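Local structure of transcriptional regulator (Streptococcus dysgalactiae, 4YV9) at residues Tyr84-Leu96 with Ile109-Glu121. The protein acts as the Rgg2 transcriptional regulator of quorum sensing, binding DNA and serving as the receptor for SHP peptide pheromones. Numbering follows the deposited sequence.
Sequences YAEKNVAKLLKLL and IKAILSSIEPTVE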
loop_
_atom_site.group_PDB
_atom_site.type_symbol
_atom_site.label_atom_id
_atom_site.label_comp_id
_atom_site.label_asym_id
_atom_site.label_seq_id
_atom_site.Cartn_x
_atom_site.Cartn_y
_atom_site.Cartn_z
ATOM N N TYR B 84 -22.687 5.572 4.285
ATOM C CA TYR B 84 -22.222 6.287 5.466
ATOM C C TYR B 84 -21.903 7.737 5.124
ATOM O O TYR B 84 -22.099 8.643 5.939
ATOM C CB TYR B 84 -20.992 5.597 6.054
ATOM C CG TYR B 84 -20.385 6.318 7.232
ATOM C CD1 TYR B 84 -20.969 6.245 8.489
ATOM C CD2 TYR B 84 -19.219 7.059 7.090
ATOM C CE1 TYR B 84 -20.415 6.900 9.572
ATOM C CE2 TYR B 84 -18.655 7.715 8.168
ATOM C CZ TYR B 84 -19.258 7.633 9.408
ATOM O OH TYR B 84 -18.707 8.287 10.488
ATOM N N ALA B 85 -21.410 7.945 3.908
ATOM C CA ALA B 85 -21.090 9.279 3.428
ATOM C C ALA B 85 -22.364 10.074 3.189
ATOM O O ALA B 85 -22.414 11.274 3.454
ATOM C CB ALA B 85 -20.262 9.203 2.154
ATOM N N GLU B 86 -23.396 9.392 2.700
ATOM C CA GLU B 86 -24.657 10.040 2.349
ATOM C C GLU B 86 -25.675 10.013 3.495
ATOM O O GLU B 86 -26.791 10.514 3.349
ATOM C CB GLU B 86 -25.252 9.382 1.098
ATOM C CG GLU B 86 -26.090 8.140 1.365
ATOM C CD GLU B 86 -26.403 7.348 0.101
ATOM O OE1 GLU B 86 -25.684 7.510 -0.911
ATOM O OE2 GLU B 86 -27.383 6.574 0.112
ATOM N N LYS B 87 -25.277 9.431 4.628
ATOM C CA LYS B 87 -26.115 9.353 5.831
ATOM C C LYS B 87 -27.418 8.578 5.616
ATOM O O LYS B 87 -28.392 8.785 6.344
ATOM C CB LYS B 87 -26.448 10.760 6.356
ATOM C CG LYS B 87 -25.236 11.600 6.713
ATOM C CD LYS B 87 -24.334 10.862 7.680
ATOM C CE LYS B 87 -23.046 11.617 7.914
ATOM N NZ LYS B 87 -22.093 11.514 6.779
ATOM N N ASN B 88 -27.441 7.685 4.629
ATOM C CA ASN B 88 -28.671 6.958 4.331
ATOM C C ASN B 88 -28.888 5.823 5.316
ATOM O O ASN B 88 -28.318 4.738 5.172
ATOM C CB ASN B 88 -28.655 6.430 2.899
ATOM C CG ASN B 88 -30.018 5.950 2.436
ATOM O OD1 ASN B 88 -30.661 5.128 3.085
ATOM N ND2 ASN B 88 -30.477 6.486 1.312
ATOM N N VAL B 89 -29.705 6.085 6.329
ATOM C CA VAL B 89 -30.015 5.076 7.328
ATOM C C VAL B 89 -30.859 3.997 6.686
ATOM O O VAL B 89 -30.727 2.814 6.997
ATOM C CB VAL B 89 -30.766 5.679 8.537
ATOM C CG1 VAL B 89 -31.500 4.603 9.332
ATOM C CG2 VAL B 89 -29.801 6.439 9.417
ATOM N N ALA B 90 -31.704 4.424 5.756
ATOM C CA ALA B 90 -32.717 3.556 5.180
ATOM C C ALA B 90 -32.137 2.296 4.535
ATOM O O ALA B 90 -32.567 1.188 4.840
ATOM C CB ALA B 90 -33.548 4.328 4.167
ATOM N N LYS B 91 -31.172 2.436 3.643
ATOM C CA LYS B 91 -30.762 1.243 2.913
ATOM C C LYS B 91 -29.620 0.515 3.621
ATOM O O LYS B 91 -29.320 -0.631 3.291
ATOM C CB LYS B 91 -30.414 1.599 1.472
ATOM C CG LYS B 91 -29.401 2.697 1.360
ATOM C CD LYS B 91 -29.039 2.977 -0.085
ATOM C CE LYS B 91 -30.159 3.604 -0.878
ATOM N NZ LYS B 91 -29.687 3.855 -2.268
ATOM N N LEU B 92 -29.012 1.156 4.619
ATOM C CA LEU B 92 -28.117 0.439 5.530
ATOM C C LEU B 92 -28.954 -0.526 6.350
ATOM O O LEU B 92 -28.497 -1.592 6.745
ATOM C CB LEU B 92 -27.354 1.391 6.451
ATOM C CG LEU B 92 -26.089 2.036 5.886
ATOM C CD1 LEU B 92 -25.733 3.245 6.717
ATOM C CD2 LEU B 92 -24.913 1.044 5.855
ATOM N N LEU B 93 -30.199 -0.134 6.595
ATOM C CA LEU B 93 -31.134 -0.961 7.343
ATOM C C LEU B 93 -31.474 -2.288 6.663
ATOM O O LEU B 93 -31.536 -3.317 7.323
ATOM C CB LEU B 93 -32.418 -0.173 7.619
ATOM C CG LEU B 93 -32.275 0.775 8.809
ATOM C CD1 LEU B 93 -33.545 1.608 9.066
ATOM C CD2 LEU B 93 -31.893 -0.036 10.026
ATOM N N LYS B 94 -31.705 -2.285 5.356
ATOM C CA LYS B 94 -31.962 -3.560 4.695
ATOM C C LYS B 94 -30.705 -4.179 4.098
ATOM O O LYS B 94 -30.698 -5.360 3.735
ATOM C CB LYS B 94 -33.050 -3.413 3.646
ATOM C CG LYS B 94 -34.421 -3.763 4.235
ATOM C CD LYS B 94 -35.177 -2.536 4.668
ATOM C CE LYS B 94 -36.660 -2.727 4.384
ATOM N NZ LYS B 94 -37.448 -1.516 4.694
ATOM N N LEU B 95 -29.631 -3.396 4.046
ATOM C CA LEU B 95 -28.313 -3.984 3.819
ATOM C C LEU B 95 -28.072 -4.950 4.967
ATOM O O LEU B 95 -27.560 -6.049 4.786
ATOM C CB LEU B 95 -27.218 -2.919 3.760
ATOM C CG LEU B 95 -25.788 -3.426 3.526
ATOM C CD1 LEU B 95 -25.702 -4.121 2.181
ATOM C CD2 LEU B 95 -24.781 -2.295 3.598
ATOM N N LEU B 96 -28.479 -4.515 6.154
ATOM C CA LEU B 96 -28.409 -5.311 7.367
ATOM C C LEU B 96 -29.327 -6.545 7.327
ATOM O O LEU B 96 -28.980 -7.589 7.873
ATOM C CB LEU B 96 -28.751 -4.423 8.572
ATOM C CG LEU B 96 -28.693 -5.052 9.956
ATOM C CD1 LEU B 96 -27.300 -5.611 10.236
ATOM C CD2 LEU B 96 -29.098 -4.034 11.015
ATOM N N ILE B 109 -22.096 -4.329 10.484
ATOM C CA ILE B 109 -23.048 -3.392 9.870
ATOM C C ILE B 109 -23.827 -2.631 10.946
ATOM O O ILE B 109 -24.059 -1.425 10.826
ATOM C CB ILE B 109 -24.031 -4.111 8.940
ATOM C CG1 ILE B 109 -23.279 -4.720 7.759
ATOM C CG2 ILE B 109 -25.076 -3.134 8.388
ATOM C CD1 ILE B 109 -24.119 -5.656 6.919
ATOM N N LYS B 110 -24.206 -3.341 12.006
ATOM C CA LYS B 110 -24.891 -2.725 13.143
ATOM C C LYS B 110 -23.995 -1.703 13.834
ATOM O O LYS B 110 -24.457 -0.633 14.234
ATOM C CB LYS B 110 -25.344 -3.786 14.150
ATOM C CG LYS B 110 -26.369 -4.779 13.602
ATOM C CD LYS B 110 -26.885 -5.708 14.700
ATOM C CE LYS B 110 -27.720 -6.837 14.125
ATOM N NZ LYS B 110 -28.288 -7.695 15.209
ATOM N N ALA B 111 -22.717 -2.037 13.982
ATOM C CA ALA B 111 -21.757 -1.131 14.615
ATOM C C ALA B 111 -21.642 0.162 13.821
ATOM O O ALA B 111 -21.635 1.253 14.385
ATOM C CB ALA B 111 -20.383 -1.794 14.740
ATOM N N ILE B 112 -21.542 0.030 12.506
ATOM C CA ILE B 112 -21.390 1.193 11.639
ATOM C C ILE B 112 -22.667 2.001 11.621
ATOM O O ILE B 112 -22.646 3.227 11.747
ATOM C CB ILE B 112 -21.027 0.786 10.194
ATOM C CG1 ILE B 112 -19.611 0.239 10.146
ATOM C CG2 ILE B 112 -21.171 1.973 9.245
ATOM C CD1 ILE B 112 -19.365 -0.672 8.964
ATOM N N LEU B 113 -23.782 1.298 11.465
ATOM C CA LEU B 113 -25.096 1.927 11.419
ATOM C C LEU B 113 -25.423 2.695 12.697
ATOM O O LEU B 113 -26.157 3.685 12.655
ATOM C CB LEU B 113 -26.174 0.873 11.153
ATOM C CG LEU B 113 -27.640 1.289 11.266
ATOM C CD1 LEU B 113 -27.948 2.396 10.291
ATOM C CD2 LEU B 113 -28.533 0.093 11.022
ATOM N N SER B 114 -24.888 2.243 13.831
ATOM C CA SER B 114 -25.130 2.916 15.110
ATOM C C SER B 114 -24.540 4.325 15.137
ATOM O O SER B 114 -24.949 5.156 15.951
ATOM C CB SER B 114 -24.551 2.112 16.274
ATOM O OG SER B 114 -23.137 2.121 16.222
ATOM N N SER B 115 -23.574 4.588 14.257
ATOM C CA SER B 115 -22.931 5.901 14.197
ATOM C C SER B 115 -23.770 6.948 13.480
ATOM O O SER B 115 -23.406 8.119 13.460
ATOM C CB SER B 115 -21.559 5.807 13.522
ATOM O OG SER B 115 -20.526 5.623 14.477
ATOM N N ILE B 116 -24.886 6.533 12.887
ATOM C CA ILE B 116 -25.799 7.475 12.252
ATOM C C ILE B 116 -27.246 7.222 12.677
ATOM O O ILE B 116 -28.154 7.990 12.341
ATOM C CB ILE B 116 -25.712 7.407 10.720
ATOM C CG1 ILE B 116 -26.296 6.095 10.213
ATOM C CG2 ILE B 116 -24.268 7.571 10.240
ATOM C CD1 ILE B 116 -26.259 5.989 8.722
ATOM N N GLU B 117 -27.457 6.132 13.406
ATOM C CA GLU B 117 -28.776 5.806 13.947
ATOM C C GLU B 117 -28.592 4.918 15.175
ATOM O O GLU B 117 -28.629 3.692 15.072
ATOM C CB GLU B 117 -29.645 5.118 12.888
ATOM C CG GLU B 117 -31.046 4.756 13.331
ATOM C CD GLU B 117 -31.924 5.974 13.541
ATOM O OE1 GLU B 117 -31.594 7.061 13.008
ATOM O OE2 GLU B 117 -32.950 5.836 14.238
ATOM N N PRO B 118 -28.407 5.544 16.347
ATOM C CA PRO B 118 -27.984 4.851 17.569
ATOM C C PRO B 118 -28.993 3.810 18.075
ATOM O O PRO B 118 -28.621 2.974 18.890
ATOM C CB PRO B 118 -27.829 5.999 18.574
ATOM C CG PRO B 118 -28.818 7.015 18.118
ATOM C CD PRO B 118 -28.815 6.938 16.616
ATOM N N THR B 119 -30.237 3.864 17.607
ATOM C CA THR B 119 -31.248 2.868 17.973
ATOM C C THR B 119 -30.796 1.415 17.650
ATOM O O THR B 119 -31.162 0.462 18.344
ATOM C CB THR B 119 -32.585 3.194 17.272
ATOM O OG1 THR B 119 -33.410 3.973 18.156
ATOM C CG2 THR B 119 -33.325 1.945 16.875
ATOM N N VAL B 120 -29.984 1.256 16.613
ATOM C CA VAL B 120 -29.418 -0.054 16.300
ATOM C C VAL B 120 -27.993 -0.191 16.855
ATOM O O VAL B 120 -27.123 0.586 16.508
ATOM C CB VAL B 120 -29.376 -0.313 14.776
ATOM C CG1 VAL B 120 -28.732 -1.669 14.496
ATOM C CG2 VAL B 120 -30.769 -0.242 14.172
ATOM N N GLU B 121 -27.763 -1.177 17.717
ATOM C CA GLU B 121 -26.408 -1.487 18.189
ATOM C C GLU B 121 -26.194 -2.993 18.212
ATOM O O GLU B 121 -27.141 -3.749 18.446
ATOM C CB GLU B 121 -26.165 -0.921 19.591
ATOM C CG GLU B 121 -26.239 0.582 19.697
ATOM C CD GLU B 121 -25.882 1.068 21.080
ATOM O OE1 GLU B 121 -25.898 0.242 22.016
ATOM O OE2 GLU B 121 -25.582 2.273 21.229
#
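Helix 89-96 and helix 109-113 run antiparallel, their axes 10.1 Å apart at closest approach and at 166°, with Leu96 facing Ile109 and Leu92 facing Leu113. They form a helical hairpin of the TPR-like repeat domain of Rgg proteins. Further along the second segment, Ile116 and Glu117 lie against the start of helix 89-96, and no hydrogen bond joins the two segments. Leu113 is a knob in a hole lined by Val89, Leu92, Leu93 and Leu96; CG anti to the backbone N (chi1 171°) swings its branched end onto helix 89-96, where CD1 rests on Leu92 CB and CD2 meets Leu93 CD2 at 3.5 Å. Nearer the hairpin's closed end, Leu96 CD1 packs on Ile109 CG2 and lies 3.6 Å from Lys110 CG, while the ammonium end of Lys110 forms a salt bridge with Glu126. Asn88 N-caps helix 89-96, its OD1 accepting from Lys91 N (2.8 Å). Tyr84, Ile112 and Ser115 also pack on a modified side chain of the bound peptide, so this side of the contact borders the cyclic peptide inhibitor. The two branches of Ile116 part: CG2 approaches Tyr84 CD1 obliquely, while the other branch lays CG1 on Val89 CG2 at 3.6 Å and presses CD1 unusually tightly on Leu92 CD1, 3.4 Å away.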